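Local coordinates for protein DNA polymerase III, beta subunit (Thermotoga maritima, PDB 1VPK) that probably tethers DNA polymerases and other proteins to DNA and confers processivity, working as a ring-shaped head-to-tail homodimer around the duplex, at residues 159-162 against 166-169; 170-175 against 254-259. All coordinates share one frame; numbering follows the deposited sequence.

The two contacts illustrate how one strand can be tied at short and long sequence range in turn. The chain comes from helix 143-153 into a loop, and contact 1 closes just ahead of strand 168-174, with only three residues between its segments. The second of these runs directly into residues 170-175, which open contact 2. From there the chain passes through most of the central domain, 78 residues, before residues 254-259 return to the same strand on the way to strand 265-270. The contacts follow in series and neither encloses the other; their centres lie about 17 Å apart. Contact 1 lies at the entry to the strand, and contact 2 joins its middle to the interdomain connection.

Contact 1 of 2, residues 159-162 against 166-169; sequences KDEF and LNGV
Glu161 and Asn167 bring the two limbs of a tight loop to a CA-CA separation of 5.7 Å, in the connection from helix 143-153 to strand 168-174 of the central domain. Asn167 stands at the centre of an inverse gamma turn, whose weak bond runs from Gly168 N to Leu166 O. From this turn its side chain reaches across the loop, CG anti to the backbone N (chi1 -176°), and lays its amide against the backbone of residues 159-161. Asn167 CB meets Asp160 O at 3.8 Å, while Asn167 OD1 lies 3.6 Å from Glu161 CG. The glutamate touches through CB and CG, and its chain bends at chi2 (135°) beyond them. The nitrogen side of the amide serves a different partner. ND2 hydrogen-bonds to the carbonyl oxygen of Ala158, immediately before Lys159, and a water joins OD1 to the other limb, 2.9 Å from Asn167 OD1 and 2.7 Å from Glu161 O. Both branches of the amide are thus engaged, and the bond from ND2 to a carbonyl oxygen, which can only accept, sets which way round it sits. Residues 159-162 have an Asx turn of their own, in which Phe162 N donates to Asp160 OD1 over 2.9 Å, coming from above the carboxylate plane. An alanine in place of Asn167 would probably leave the carbonyl of Ala158 and the bridging water without their amide mate, and set the loop freer to move. Backbone bonding between Asn167 and Leu207, at the start of helix 207-218, places the turn beside that helix. The chemistry implies a loop closed by a single buried amide: its contacts with residues 159-161 are van der Waals touches and a water bridge, with the direct polar grip falling on the residue just before them.

Contact 2 of 2, residues 170-175 against 254-259; sequences FWELHK and DYKRVI
The short 3-10 turn of residues 255-258, on the connection from the central to the C-terminal domain, sets Tyr255 and Lys256 against Glu172 of strand 168-174. Tyr255 and Glu172 approach from opposite directions, the glutamate chain extended beyond CG (chi2 176°) and carrying its carboxylate out to the phenol, whose OH donates to it. The modelled separation of Tyr255 OH and Glu172 OE2, 2.4 Å, is very short and its exact value doubtful. OE2 lies at the ring edge, near its plane, although the carboxylate itself is turned 52° from the ring. Glu172 OE1 forms a long salt bridge of 3.5 Å with Lys256 NZ. On its way there the lysine chain passes over Tyr255, with Lys256 CG 3.7 Å above the ring plane and offset toward the rim. Glu172 and Tyr255 are buried, and the lysine and phenol donor together are likely to favour a negative Glu172. Arg179 NH1 also hydrogen-bonds to Tyr255 OH. Within the turn, Val258 N bonds to Tyr255 O, and a salt bridge from Arg257 NE to Asp254 OD2 spans 3.1 Å. The Tyr255 ring rests on Val181 of strand 177-183 and on Leu188 and Leu190 of strand 187-194, while Val169, farther back on Glu172's strand, packs against helix 207-218.

Contact 1 of 2, residues 159-162 against 166-169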
# COMPACT_ATOMS: atom_id res chain seq x y z
N LYS A 159 17.44 -9.12 8.51
CA LYS A 159 16.14 -9.79 8.35
C LYS A 159 16.31 -11.30 8.11
O LYS A 159 15.36 -12.05 8.28
CB LYS A 159 15.33 -9.15 7.22
CG LYS A 159 14.80 -7.80 7.62
CD LYS A 159 14.15 -7.08 6.48
CE LYS A 159 14.04 -5.59 6.79
NZ LYS A 159 15.36 -4.89 6.57
N ASP A 160 17.52 -11.71 7.72
CA ASP A 160 17.84 -13.10 7.50
C ASP A 160 18.04 -13.79 8.85
O ASP A 160 19.06 -13.59 9.50
CB ASP A 160 19.12 -13.23 6.67
CG ASP A 160 19.51 -14.68 6.39
OD1 ASP A 160 18.79 -15.62 6.83
OD2 ASP A 160 20.54 -14.89 5.70
N GLU A 161 17.06 -14.62 9.20
CA GLU A 161 17.07 -15.46 10.42
C GLU A 161 18.27 -16.40 10.55
O GLU A 161 18.69 -16.71 11.66
CB GLU A 161 15.76 -16.24 10.53
CG GLU A 161 14.55 -15.33 10.79
CD GLU A 161 13.36 -15.67 9.93
OE1 GLU A 161 13.55 -15.93 8.71
OE2 GLU A 161 12.23 -15.68 10.46
N PHE A 162 18.87 -16.81 9.43
CA PHE A 162 20.12 -17.53 9.53
C PHE A 162 21.27 -16.74 10.15
O PHE A 162 22.20 -17.33 10.71
CB PHE A 162 20.62 -18.03 8.19
CG PHE A 162 21.91 -18.80 8.30
CD1 PHE A 162 21.90 -20.16 8.60
CD2 PHE A 162 23.15 -18.15 8.18
CE1 PHE A 162 23.09 -20.89 8.72
CE2 PHE A 162 24.35 -18.85 8.31
CZ PHE A 162 24.33 -20.23 8.57
N LEU A 166 22.93 -11.25 14.20
CA LEU A 166 22.46 -9.95 13.72
C LEU A 166 20.92 -9.80 13.57
O LEU A 166 20.41 -8.67 13.37
CB LEU A 166 23.13 -9.66 12.38
CG LEU A 166 24.66 -9.45 12.45
CD1 LEU A 166 25.20 -9.22 11.05
CD2 LEU A 166 25.07 -8.29 13.39
N ASN A 167 20.21 -10.92 13.65
CA ASN A 167 18.77 -10.98 13.51
C ASN A 167 18.10 -10.64 14.85
O ASN A 167 17.49 -11.49 15.53
CB ASN A 167 18.36 -12.40 13.05
CG ASN A 167 16.86 -12.53 12.79
OD1 ASN A 167 16.22 -13.40 13.33
ND2 ASN A 167 16.29 -11.63 11.95
N GLY A 168 18.26 -9.38 15.26
CA GLY A 168 17.82 -8.96 16.57
C GLY A 168 18.39 -7.63 16.99
O GLY A 168 19.05 -6.93 16.20
N VAL A 169 18.12 -7.28 18.24
CA VAL A 169 18.59 -6.05 18.83
C VAL A 169 19.32 -6.40 20.12
O VAL A 169 18.85 -7.20 20.93
CB VAL A 169 17.46 -5.07 19.17
CG1 VAL A 169 18.02 -3.76 19.81
CG2 VAL A 169 16.60 -4.76 17.95
O HOH W 1 17.46 -15.96 13.93

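Contact 2 of 2, residues 170-175 against 254-259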
# COMPACT_ATOMS: atom_id res chain seq x y z
N PHE A 170 20.48 -5.78 20.26
CA PHE A 170 21.37 -6.01 21.38
C PHE A 170 21.11 -4.96 22.43
O PHE A 170 21.07 -3.75 22.14
CB PHE A 170 22.84 -6.00 20.88
CG PHE A 170 23.85 -6.49 21.89
CD1 PHE A 170 23.78 -7.78 22.40
CD2 PHE A 170 24.89 -5.67 22.30
CE1 PHE A 170 24.71 -8.22 23.32
CE2 PHE A 170 25.83 -6.11 23.25
CZ PHE A 170 25.74 -7.38 23.74
N TRP A 171 20.94 -5.40 23.67
CA TRP A 171 20.69 -4.52 24.80
C TRP A 171 21.93 -4.48 25.67
O TRP A 171 22.41 -5.53 26.07
CB TRP A 171 19.53 -5.04 25.64
CG TRP A 171 18.20 -5.12 24.96
CD1 TRP A 171 17.92 -5.74 23.78
CD2 TRP A 171 16.95 -4.65 25.48
NE1 TRP A 171 16.56 -5.62 23.50
CE2 TRP A 171 15.95 -4.95 24.53
CE3 TRP A 171 16.57 -3.98 26.65
CZ2 TRP A 171 14.60 -4.63 24.73
CZ3 TRP A 171 15.25 -3.61 26.82
CH2 TRP A 171 14.28 -3.95 25.87
N GLU A 172 22.41 -3.27 26.00
CA GLU A 172 23.47 -3.07 26.97
C GLU A 172 23.03 -2.17 28.09
O GLU A 172 22.67 -0.99 27.86
CB GLU A 172 24.69 -2.42 26.33
CG GLU A 172 25.39 -3.30 25.34
CD GLU A 172 26.54 -2.54 24.68
OE1 GLU A 172 27.32 -1.90 25.39
OE2 GLU A 172 26.62 -2.55 23.45
N LEU A 173 23.04 -2.71 29.29
CA LEU A 173 22.75 -1.93 30.49
C LEU A 173 24.01 -1.60 31.30
O LEU A 173 24.86 -2.46 31.57
CB LEU A 173 21.77 -2.65 31.46
CG LEU A 173 20.28 -2.76 31.18
CD1 LEU A 173 19.65 -1.37 31.11
CD2 LEU A 173 20.02 -3.55 29.90
N HIS A 174 24.09 -0.33 31.69
CA HIS A 174 25.00 0.13 32.71
C HIS A 174 24.21 0.90 33.76
O HIS A 174 22.98 1.10 33.63
CB HIS A 174 26.07 1.01 32.10
CG HIS A 174 26.94 0.28 31.13
ND1 HIS A 174 26.61 0.13 29.80
CD2 HIS A 174 28.11 -0.38 31.31
CE1 HIS A 174 27.56 -0.56 29.19
NE2 HIS A 174 28.47 -0.90 30.08
N LYS A 175 24.91 1.32 34.81
CA LYS A 175 24.36 2.20 35.83
C LYS A 175 23.61 3.32 35.12
O LYS A 175 24.17 4.01 34.27
CB LYS A 175 25.50 2.77 36.71
CG LYS A 175 25.08 3.60 37.94
CD LYS A 175 24.05 2.87 38.79
CE LYS A 175 24.20 3.11 40.31
NZ LYS A 175 23.43 2.05 41.08
N ASP A 254 31.46 -7.28 17.87
CA ASP A 254 32.10 -6.16 18.54
C ASP A 254 31.95 -4.92 17.66
O ASP A 254 32.87 -4.49 16.98
CB ASP A 254 33.57 -6.48 18.83
CG ASP A 254 34.21 -5.48 19.77
OD1 ASP A 254 33.52 -4.53 20.19
OD2 ASP A 254 35.40 -5.64 20.08
N TYR A 255 30.75 -4.35 17.71
CA TYR A 255 30.31 -3.33 16.77
C TYR A 255 31.13 -2.03 16.91
O TYR A 255 31.28 -1.28 15.96
CB TYR A 255 28.81 -3.07 16.96
CG TYR A 255 28.46 -2.49 18.30
CD1 TYR A 255 28.47 -1.11 18.50
CD2 TYR A 255 28.16 -3.31 19.38
CE1 TYR A 255 28.19 -0.57 19.75
CE2 TYR A 255 27.90 -2.77 20.63
CZ TYR A 255 27.89 -1.41 20.79
OH TYR A 255 27.61 -0.86 22.00
N LYS A 256 31.66 -1.79 18.10
CA LYS A 256 32.44 -0.59 18.37
C LYS A 256 33.62 -0.41 17.39
O LYS A 256 34.00 0.70 17.06
CB LYS A 256 32.91 -0.58 19.83
CG LYS A 256 31.72 -0.46 20.85
CD LYS A 256 31.92 -1.25 22.17
CE LYS A 256 30.75 -1.03 23.12
NZ LYS A 256 30.59 -2.11 24.13
N ARG A 257 34.13 -1.51 16.84
CA ARG A 257 35.20 -1.41 15.84
C ARG A 257 34.79 -0.79 14.50
O ARG A 257 35.63 -0.42 13.73
CB ARG A 257 35.78 -2.80 15.57
CG ARG A 257 36.42 -3.47 16.78
CD ARG A 257 36.26 -4.94 16.62
NE ARG A 257 37.07 -5.77 17.50
CZ ARG A 257 38.33 -6.11 17.24
NH1 ARG A 257 38.97 -5.68 16.14
NH2 ARG A 257 38.98 -6.87 18.12
N VAL A 258 33.50 -0.69 14.21
CA VAL A 258 33.09 0.03 13.01
C VAL A 258 32.65 1.47 13.27
O VAL A 258 32.26 2.19 12.34
CB VAL A 258 31.98 -0.74 12.24
CG1 VAL A 258 32.37 -2.20 12.12
CG2 VAL A 258 30.56 -0.59 12.92
N ILE A 259 32.63 1.86 14.54
CA ILE A 259 32.30 3.24 14.88
C ILE A 259 33.62 4.01 14.93
O ILE A 259 34.38 3.82 15.86
CB ILE A 259 31.56 3.32 16.20
CG1 ILE A 259 30.28 2.48 16.12
CG2 ILE A 259 31.27 4.78 16.58
CD1 ILE A 259 29.57 2.41 17.40